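Putative trimethylamine methyltransferase (Rhizobium meliloti, PDB 4YYC) probably acts as a methyltransferase of the trimethylamine methyltransferase family, whose members fold as a TIM barrel, though its own substrate is not established. Local coordinates at residues T135-R147 and F388-S402. Numbering follows the deposited sequence.
Sequences TVFAPVYGPPFVR and FVLHAAGWLEGGLVS
The imidazole of His391 meets the loop at Tyr141 edge-on: Tyr141 N donates to His391 ND1 over 3.2 Å, 19° out of the ring plane. Leu390 CG lies over one ring face and Trp395 CZ3 over the other, 3.4 Å above the plane, a sandwich that should hold the ring's tilt. Histidine suits this place because ND1 accepts from the loop and the flat ring fits between Leu390 and Trp395; in this crystal NE2 also bonds an unidentified ligand, probably from the crystallisation liquor. A leucine in its place would probably leave Tyr141 N without its acceptor and the flat slot badly filled. Tyr141 turns its ring away, chi1 being -175°, and its CB makes the closest side-chain approaches, 3.6 Å from His391 CE1 and 3.8 Å from Leu390 CD1. Around this loop the segments run as parallel strands twice, 135-137 beside 388-389 and 145-147 beside 401-402, in two separate small mixed sheets. In the first, Phe137 and Val389 lie side by side, the broad apolar ring bringing CD1 at its edge 3.7 Å from Val389 CG2 and also touching Leu414 of helix 404-420. Compact Val140 fits between the pairings, its CG1 3.5 Å from Ser402 OG. Pro143 lays apolar CG against that hydroxyl, which bonds Val181 O, and against Gly399 O; at the far end Phe145 turns its C-H edge to Leu400 O, 3.5 Å from CD2.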
ATOM      1  N   THR A 135      14.336 -10.527  -0.991  1.00 14.67           N
ATOM      2  CA  THR A 135      14.053  -9.163  -1.489  1.00 14.33           C
ATOM      3  C   THR A 135      15.212  -8.277  -1.088  1.00 14.54           C
ATOM      4  O   THR A 135      15.623  -8.255   0.069  1.00 14.71           O
ATOM      5  CB  THR A 135      12.708  -8.625  -0.949  1.00 14.48           C
ATOM      6  OG1 THR A 135      11.640  -9.386  -1.507  1.00 14.80           O
ATOM      7  CG2 THR A 135      12.494  -7.154  -1.321  1.00 14.35           C
ATOM      8  N   VAL A 136      15.749  -7.552  -2.093  1.00 14.04           N
ATOM      9  CA  VAL A 136      16.911  -6.702  -1.923  1.00 14.01           C
ATOM     10  C   VAL A 136      16.539  -5.293  -2.400  1.00 13.86           C
ATOM     11  O   VAL A 136      16.216  -5.089  -3.564  1.00 14.29           O
ATOM     12  CB  VAL A 136      18.072  -7.252  -2.787  1.00 14.08           C
ATOM     13  CG1 VAL A 136      19.278  -6.345  -2.753  1.00 14.20           C
ATOM     14  CG2 VAL A 136      18.449  -8.657  -2.321  1.00 14.68           C
ATOM     15  N   PHE A 137      16.682  -4.312  -1.510  1.00 13.88           N
ATOM     16  CA  PHE A 137      16.375  -2.920  -1.801  1.00 13.73           C
ATOM     17  C   PHE A 137      17.641  -2.177  -2.224  1.00 14.10           C
ATOM     18  O   PHE A 137      18.686  -2.260  -1.550  1.00 14.59           O
ATOM     19  CB  PHE A 137      15.807  -2.214  -0.593  1.00 13.98           C
ATOM     20  CG  PHE A 137      14.461  -2.714  -0.159  1.00 13.89           C
ATOM     21  CD1 PHE A 137      13.475  -2.985  -1.067  1.00 13.95           C
ATOM     22  CD2 PHE A 137      14.169  -2.848   1.210  1.00 14.52           C
ATOM     23  CE1 PHE A 137      12.203  -3.402  -0.629  1.00 14.29           C
ATOM     24  CE2 PHE A 137      12.912  -3.253   1.640  1.00 14.58           C
ATOM     25  CZ  PHE A 137      11.936  -3.537   0.725  1.00 14.45           C
ATOM     26  N   ALA A 138      17.515  -1.348  -3.265  1.00 13.19           N
ATOM     27  CA  ALA A 138      18.588  -0.474  -3.743  1.00 13.55           C
ATOM     28  C   ALA A 138      18.073   0.933  -3.928  1.00 13.37           C
ATOM     29  O   ALA A 138      16.859   1.132  -4.137  1.00 13.75           O
ATOM     30  CB  ALA A 138      19.141  -0.927  -5.065  1.00 13.95           C
ATOM     31  N   PRO A 139      18.957   1.923  -3.885  1.00 13.58           N
ATOM     32  CA  PRO A 139      18.475   3.310  -4.067  1.00 13.34           C
ATOM     33  C   PRO A 139      17.965   3.685  -5.448  1.00 12.92           C
ATOM     34  O   PRO A 139      18.088   2.949  -6.442  1.00 12.90           O
ATOM     35  CB  PRO A 139      19.699   4.167  -3.702  1.00 13.86           C
ATOM     36  CG  PRO A 139      20.645   3.243  -2.982  1.00 14.40           C
ATOM     37  CD  PRO A 139      20.363   1.875  -3.481  1.00 14.09           C
ATOM     38  N   VAL A 140      17.333   4.851  -5.470  1.00 12.86           N
ATOM     39  CA  VAL A 140      17.131   5.630  -6.699  1.00 12.83           C
ATOM     40  C   VAL A 140      18.303   5.520  -7.669  1.00 12.89           C
ATOM     41  O   VAL A 140      19.464   5.533  -7.266  1.00 13.27           O
ATOM     42  CB  VAL A 140      16.805   7.083  -6.358  1.00 13.04           C
ATOM     43  CG1 VAL A 140      17.944   7.742  -5.583  1.00 13.21           C
ATOM     44  CG2 VAL A 140      16.384   7.884  -7.595  1.00 13.42           C
ATOM     45  N   TYR A 141      17.971   5.464  -8.957  1.00 12.41           N
ATOM     46  CA  TYR A 141      18.975   5.374 -10.032  1.00 12.75           C
ATOM     47  C   TYR A 141      18.577   6.326 -11.160  1.00 12.86           C
ATOM     48  O   TYR A 141      17.440   6.305 -11.652  1.00 13.35           O
ATOM     49  CB  TYR A 141      18.967   3.926 -10.522  1.00 12.96           C
ATOM     50  CG  TYR A 141      20.004   3.523 -11.552  1.00 13.43           C
ATOM     51  CD1 TYR A 141      19.913   3.982 -12.859  1.00 13.79           C
ATOM     52  CD2 TYR A 141      21.005   2.624 -11.213  1.00 13.48           C
ATOM     53  CE1 TYR A 141      20.831   3.596 -13.828  1.00 14.06           C
ATOM     54  CE2 TYR A 141      21.912   2.223 -12.182  1.00 13.84           C
ATOM     55  CZ  TYR A 141      21.819   2.700 -13.473  1.00 14.39           C
ATOM     56  OH  TYR A 141      22.753   2.315 -14.443  1.00 15.30           O
ATOM     57  N   GLY A 142      19.520   7.157 -11.579  1.00 13.20           N
ATOM     58  CA  GLY A 142      19.374   8.003 -12.760  1.00 13.29           C
ATOM     59  C   GLY A 142      19.236   9.512 -12.651  1.00 13.71           C
ATOM     60  O   GLY A 142      19.610  10.195 -13.591  1.00 14.24           O
ATOM     61  N   PRO A 143      18.697  10.079 -11.535  1.00 13.23           N
ATOM     62  CA  PRO A 143      18.383  11.511 -11.644  1.00 13.65           C
ATOM     63  C   PRO A 143      19.576  12.446 -11.892  1.00 14.03           C
ATOM     64  O   PRO A 143      20.604  12.355 -11.241  1.00 14.43           O
ATOM     65  CB  PRO A 143      17.786  11.820 -10.266  1.00 13.46           C
ATOM     66  CG  PRO A 143      17.093  10.555  -9.923  1.00 13.22           C
ATOM     67  CD  PRO A 143      18.021   9.480 -10.375  1.00 13.47           C
ATOM     68  N   PRO A 144      19.389  13.442 -12.756  1.00 14.48           N
ATOM     69  CA  PRO A 144      20.426  14.448 -12.947  1.00 15.12           C
ATOM     70  C   PRO A 144      20.328  15.613 -11.990  1.00 14.85           C
ATOM     71  O   PRO A 144      21.251  16.409 -11.909  1.00 15.26           O
ATOM     72  CB  PRO A 144      20.178  14.918 -14.377  1.00 15.55           C
ATOM     73  CG  PRO A 144      18.758  14.681 -14.631  1.00 15.86           C
ATOM     74  CD  PRO A 144      18.425  13.433 -13.871  1.00 14.92           C
ATOM     75  N   PHE A 145      19.193  15.720 -11.300  1.00 14.77           N
ATOM     76  CA  PHE A 145      18.988  16.765 -10.305  1.00 15.24           C
ATOM     77  C   PHE A 145      18.900  16.185  -8.919  1.00 14.64           C
ATOM     78  O   PHE A 145      18.502  15.036  -8.725  1.00 14.00           O
ATOM     79  CB  PHE A 145      17.675  17.534 -10.563  1.00 15.96           C
ATOM     80  CG  PHE A 145      17.642  18.286 -11.864  1.00 17.54           C
ATOM     81  CD1 PHE A 145      18.256  19.531 -11.981  1.00 19.16           C
ATOM     82  CD2 PHE A 145      17.039  17.726 -12.967  1.00 18.25           C
ATOM     83  CE1 PHE A 145      18.208  20.214 -13.205  1.00 20.54           C
ATOM     84  CE2 PHE A 145      17.000  18.396 -14.186  1.00 19.97           C
ATOM     85  CZ  PHE A 145      17.589  19.631 -14.295  1.00 20.35           C
ATOM     86  N   VAL A 146      19.255  17.016  -7.945  1.00 14.67           N
ATOM     87  CA  VAL A 146      18.935  16.734  -6.546  1.00 14.95           C
ATOM     88  C   VAL A 146      18.015  17.794  -5.988  1.00 15.33           C
ATOM     89  O   VAL A 146      17.976  18.936  -6.500  1.00 15.06           O
ATOM     90  CB  VAL A 146      20.179  16.612  -5.630  1.00 15.54           C
ATOM     91  CG1 VAL A 146      21.023  15.434  -6.094  1.00 15.59           C
ATOM     92  CG2 VAL A 146      20.987  17.906  -5.600  1.00 16.18           C
ATOM     93  N   ARG A 147      17.270  17.420  -4.943  1.00 15.33           N
ATOM     94  CA  ARG A 147      16.719  18.390  -4.030  1.00 16.37           C
ATOM     95  C   ARG A 147      17.557  18.349  -2.794  1.00 16.26           C
ATOM     96  O   ARG A 147      17.533  17.326  -2.089  1.00 15.64           O
ATOM     97  CB  ARG A 147      15.280  18.041  -3.695  1.00 17.11           C
ATOM     98  CG  ARG A 147      14.339  18.641  -4.638  1.00 18.64           C
ATOM     99  CD  ARG A 147      13.987  20.092  -4.323  1.00 20.55           C
ATOM    100  NE  ARG A 147      12.904  20.456  -5.169  1.00 21.87           N
ATOM    101  CZ  ARG A 147      12.408  21.661  -5.279  1.00 22.09           C
ATOM    102  NH1 ARG A 147      12.923  22.697  -4.619  1.00 22.53           N
ATOM    103  NH2 ARG A 147      11.406  21.830  -6.101  1.00 22.94           N
ATOM    104  N   PHE A 388      14.624  -7.807  -6.635  1.00 13.76           N
ATOM    105  CA  PHE A 388      15.554  -6.703  -6.678  1.00 13.77           C
ATOM    106  C   PHE A 388      14.759  -5.445  -6.920  1.00 13.34           C
ATOM    107  O   PHE A 388      14.013  -5.374  -7.896  1.00 13.64           O
ATOM    108  CB  PHE A 388      16.613  -6.907  -7.757  1.00 14.16           C
ATOM    109  CG  PHE A 388      17.517  -5.749  -7.914  1.00 14.38           C
ATOM    110  CD1 PHE A 388      18.252  -5.292  -6.830  1.00 14.61           C
ATOM    111  CD2 PHE A 388      17.647  -5.089  -9.143  1.00 14.54           C
ATOM    112  CE1 PHE A 388      19.086  -4.211  -6.954  1.00 14.93           C
ATOM    113  CE2 PHE A 388      18.470  -3.966  -9.262  1.00 14.68           C
ATOM    114  CZ  PHE A 388      19.188  -3.533  -8.161  1.00 14.79           C
ATOM    115  N   VAL A 389      14.878  -4.504  -6.007  1.00 12.98           N
ATOM    116  CA  VAL A 389      14.115  -3.291  -6.071  1.00 12.87           C
ATOM    117  C   VAL A 389      15.050  -2.118  -6.292  1.00 12.83           C
ATOM    118  O   VAL A 389      15.607  -1.511  -5.343  1.00 12.92           O
ATOM    119  CB  VAL A 389      13.290  -3.092  -4.779  1.00 12.83           C
ATOM    120  CG1 VAL A 389      12.348  -1.913  -4.939  1.00 12.73           C
ATOM    121  CG2 VAL A 389      12.520  -4.340  -4.385  1.00 13.11           C
ATOM    122  N   LEU A 390      15.162  -1.730  -7.552  1.00 13.01           N
ATOM    123  CA  LEU A 390      15.767  -0.458  -7.885  1.00 13.30           C
ATOM    124  C   LEU A 390      14.820   0.650  -7.489  1.00 12.71           C
ATOM    125  O   LEU A 390      13.598   0.472  -7.477  1.00 12.65           O
ATOM    126  CB  LEU A 390      16.044  -0.419  -9.391  1.00 13.54           C
ATOM    127  CG  LEU A 390      17.054   0.644  -9.857  1.00 13.94           C
ATOM    128  CD1 LEU A 390      18.383   0.473  -9.160  1.00 14.18           C
ATOM    129  CD2 LEU A 390      17.150   0.522 -11.387  1.00 14.08           C
ATOM    130  N   HIS A 391      15.349   1.817  -7.115  1.00 12.33           N
ATOM    131  CA  HIS A 391      14.530   2.978  -6.776  1.00 12.29           C
ATOM    132  C   HIS A 391      13.715   2.763  -5.500  1.00 12.01           C
ATOM    133  O   HIS A 391      12.616   3.299  -5.342  1.00 12.32           O
ATOM    134  CB  HIS A 391      13.581   3.454  -7.859  1.00 12.25           C
ATOM    135  CG  HIS A 391      14.131   3.417  -9.255  1.00 12.55           C
ATOM    136  ND1 HIS A 391      15.169   4.206  -9.686  1.00 12.81           N
ATOM    137  CD2 HIS A 391      13.702   2.747 -10.338  1.00 12.66           C
ATOM    138  CE1 HIS A 391      15.385   3.999 -10.962  1.00 12.69           C
ATOM    139  NE2 HIS A 391      14.503   3.121 -11.393  1.00 12.68           N
ATOM    140  N   ALA A 392      14.240   1.977  -4.578  1.00 11.92           N
ATOM    141  CA  ALA A 392      13.503   1.760  -3.325  1.00 11.88           C
ATOM    142  C   ALA A 392      13.397   2.980  -2.443  1.00 12.00           C
ATOM    143  O   ALA A 392      12.465   3.074  -1.636  1.00 12.36           O
ATOM    144  CB  ALA A 392      14.148   0.605  -2.560  1.00 12.02           C
ATOM    145  N   ALA A 393      14.313   3.929  -2.579  1.00 12.01           N
ATOM    146  CA  ALA A 393      14.279   5.205  -1.828  1.00 12.12           C
ATOM    147  C   ALA A 393      14.918   6.314  -2.572  1.00 12.39           C
ATOM    148  O   ALA A 393      15.995   6.119  -3.201  1.00 12.71           O
ATOM    149  CB  ALA A 393      14.921   5.080  -0.479  1.00 12.38           C
ATOM    150  N   GLY A 394      14.342   7.483  -2.473  1.00 12.51           N
ATOM    151  CA  GLY A 394      14.948   8.703  -2.992  1.00 12.90           C
ATOM    152  C   GLY A 394      14.381   9.316  -4.260  1.00 12.81           C
ATOM    153  O   GLY A 394      14.688  10.493  -4.554  1.00 13.55           O
ATOM    154  N   TRP A 395      13.617   8.555  -5.050  1.00 12.71           N
ATOM    155  CA  TRP A 395      13.052   9.062  -6.306  1.00 13.24           C
ATOM    156  C   TRP A 395      11.973  10.112  -6.085  1.00 13.30           C
ATOM    157  O   TRP A 395      11.009   9.891  -5.324  1.00 13.20           O
ATOM    158  CB  TRP A 395      12.453   7.871  -7.041  1.00 13.54           C
ATOM    159  CG  TRP A 395      11.634   8.062  -8.254  1.00 13.46           C
ATOM    160  CD1 TRP A 395      10.424   8.699  -8.373  1.00 13.59           C
ATOM    161  CD2 TRP A 395      11.902   7.502  -9.548  1.00 13.62           C
ATOM    162  NE1 TRP A 395       9.909   8.517  -9.649  1.00 13.50           N
ATOM    163  CE2 TRP A 395      10.802   7.802 -10.384  1.00 13.54           C
ATOM    164  CE3 TRP A 395      12.982   6.784 -10.094  1.00 14.23           C
ATOM    165  CZ2 TRP A 395      10.764   7.414 -11.709  1.00 13.77           C
ATOM    166  CZ3 TRP A 395      12.912   6.406 -11.387  1.00 14.45           C
ATOM    167  CH2 TRP A 395      11.833   6.738 -12.184  1.00 14.53           C
ATOM    168  N   LEU A 396      12.067  11.199  -6.836  1.00 13.41           N
ATOM    169  CA  LEU A 396      11.049  12.207  -6.860  1.00 13.61           C
ATOM    170  C   LEU A 396      10.946  12.717  -8.297  1.00 13.76           C
ATOM    171  O   LEU A 396      11.851  12.527  -9.133  1.00 13.34           O
ATOM    172  CB  LEU A 396      11.471  13.336  -5.860  1.00 14.32           C
ATOM    173  CG  LEU A 396      10.423  14.305  -5.376  1.00 14.93           C
ATOM    174  CD1 LEU A 396       9.274  13.607  -4.663  1.00 15.43           C
ATOM    175  CD2 LEU A 396      11.079  15.286  -4.420  1.00 14.95           C
ATOM    176  N   GLU A 397       9.840  13.378  -8.604  1.00 14.04           N
ATOM    177  CA  GLU A 397       9.667  14.120  -9.818  1.00 14.73           C
ATOM    178  C   GLU A 397       9.852  13.208 -11.025  1.00 14.59           C
ATOM    179  O   GLU A 397      10.527  13.538 -11.993  1.00 14.96           O
ATOM    180  CB  GLU A 397      10.597  15.368  -9.846  1.00 15.45           C
ATOM    181  CG  GLU A 397      10.113  16.419 -10.800  1.00 16.45           C
ATOM    182  CD  GLU A 397      11.118  17.525 -10.980  1.00 16.85           C
ATOM    183  OE1 GLU A 397      11.448  18.238  -9.986  1.00 17.95           O
ATOM    184  OE2 GLU A 397      11.636  17.668 -12.098  1.00 18.18           O
ATOM    185  N   GLY A 398       9.260  12.020 -10.973  1.00 13.91           N
ATOM    186  CA  GLY A 398       9.233  11.166 -12.115  1.00 14.41           C
ATOM    187  C   GLY A 398      10.581  10.639 -12.533  1.00 14.76           C
ATOM    188  O   GLY A 398      10.753  10.189 -13.693  1.00 16.10           O
ATOM    189  N   GLY A 399      11.545  10.644 -11.618  1.00 14.22           N
ATOM    190  CA  GLY A 399      12.870  10.135 -11.923  1.00 14.50           C
ATOM    191  C   GLY A 399      13.884  11.200 -12.235  1.00 14.28           C
ATOM    192  O   GLY A 399      15.036  10.878 -12.471  1.00 15.02           O
ATOM    193  N   LEU A 400      13.487  12.471 -12.257  1.00 14.36           N
ATOM    194  CA  LEU A 400      14.424  13.556 -12.529  1.00 14.86           C
ATOM    195  C   LEU A 400      15.172  14.009 -11.326  1.00 14.01           C
ATOM    196  O   LEU A 400      16.200  14.686 -11.461  1.00 14.04           O
ATOM    197  CB  LEU A 400      13.706  14.764 -13.154  1.00 16.12           C
ATOM    198  CG  LEU A 400      13.286  14.635 -14.588  1.00 18.07           C
ATOM    199  CD1 LEU A 400      12.452  15.823 -15.015  1.00 19.05           C
ATOM    200  CD2 LEU A 400      14.505  14.508 -15.491  1.00 19.56           C
ATOM    201  N   VAL A 401      14.660  13.674 -10.130  1.00 13.19           N
ATOM    202  CA  VAL A 401      15.259  14.146  -8.887  1.00 13.07           C
ATOM    203  C   VAL A 401      15.581  13.029  -7.909  1.00 12.99           C
ATOM    204  O   VAL A 401      14.745  12.154  -7.688  1.00 13.39           O
ATOM    205  CB  VAL A 401      14.296  15.157  -8.215  1.00 12.94           C
ATOM    206  CG1 VAL A 401      14.710  15.500  -6.800  1.00 12.96           C
ATOM    207  CG2 VAL A 401      14.218  16.422  -9.072  1.00 13.28           C
ATOM    208  N   SER A 402      16.782  13.095  -7.316  1.00 13.01           N
ATOM    209  CA  SER A 402      17.163  12.336  -6.104  1.00 13.34           C
ATOM    210  C   SER A 402      17.012  13.290  -4.950  1.00 13.39           C
ATOM    211  O   SER A 402      17.659  14.351  -4.923  1.00 13.86           O
ATOM    212  CB  SER A 402      18.599  11.802  -6.169  1.00 14.07           C
ATOM    213  OG  SER A 402      18.655  10.815  -7.196  1.00 14.08           O
TER
HETATM  214  O   HOH W   1      15.962   8.310 -13.167  1.00 20.13           O
HETATM  215  O   HOH W   2      11.336  19.133  -7.422  1.00 18.92           O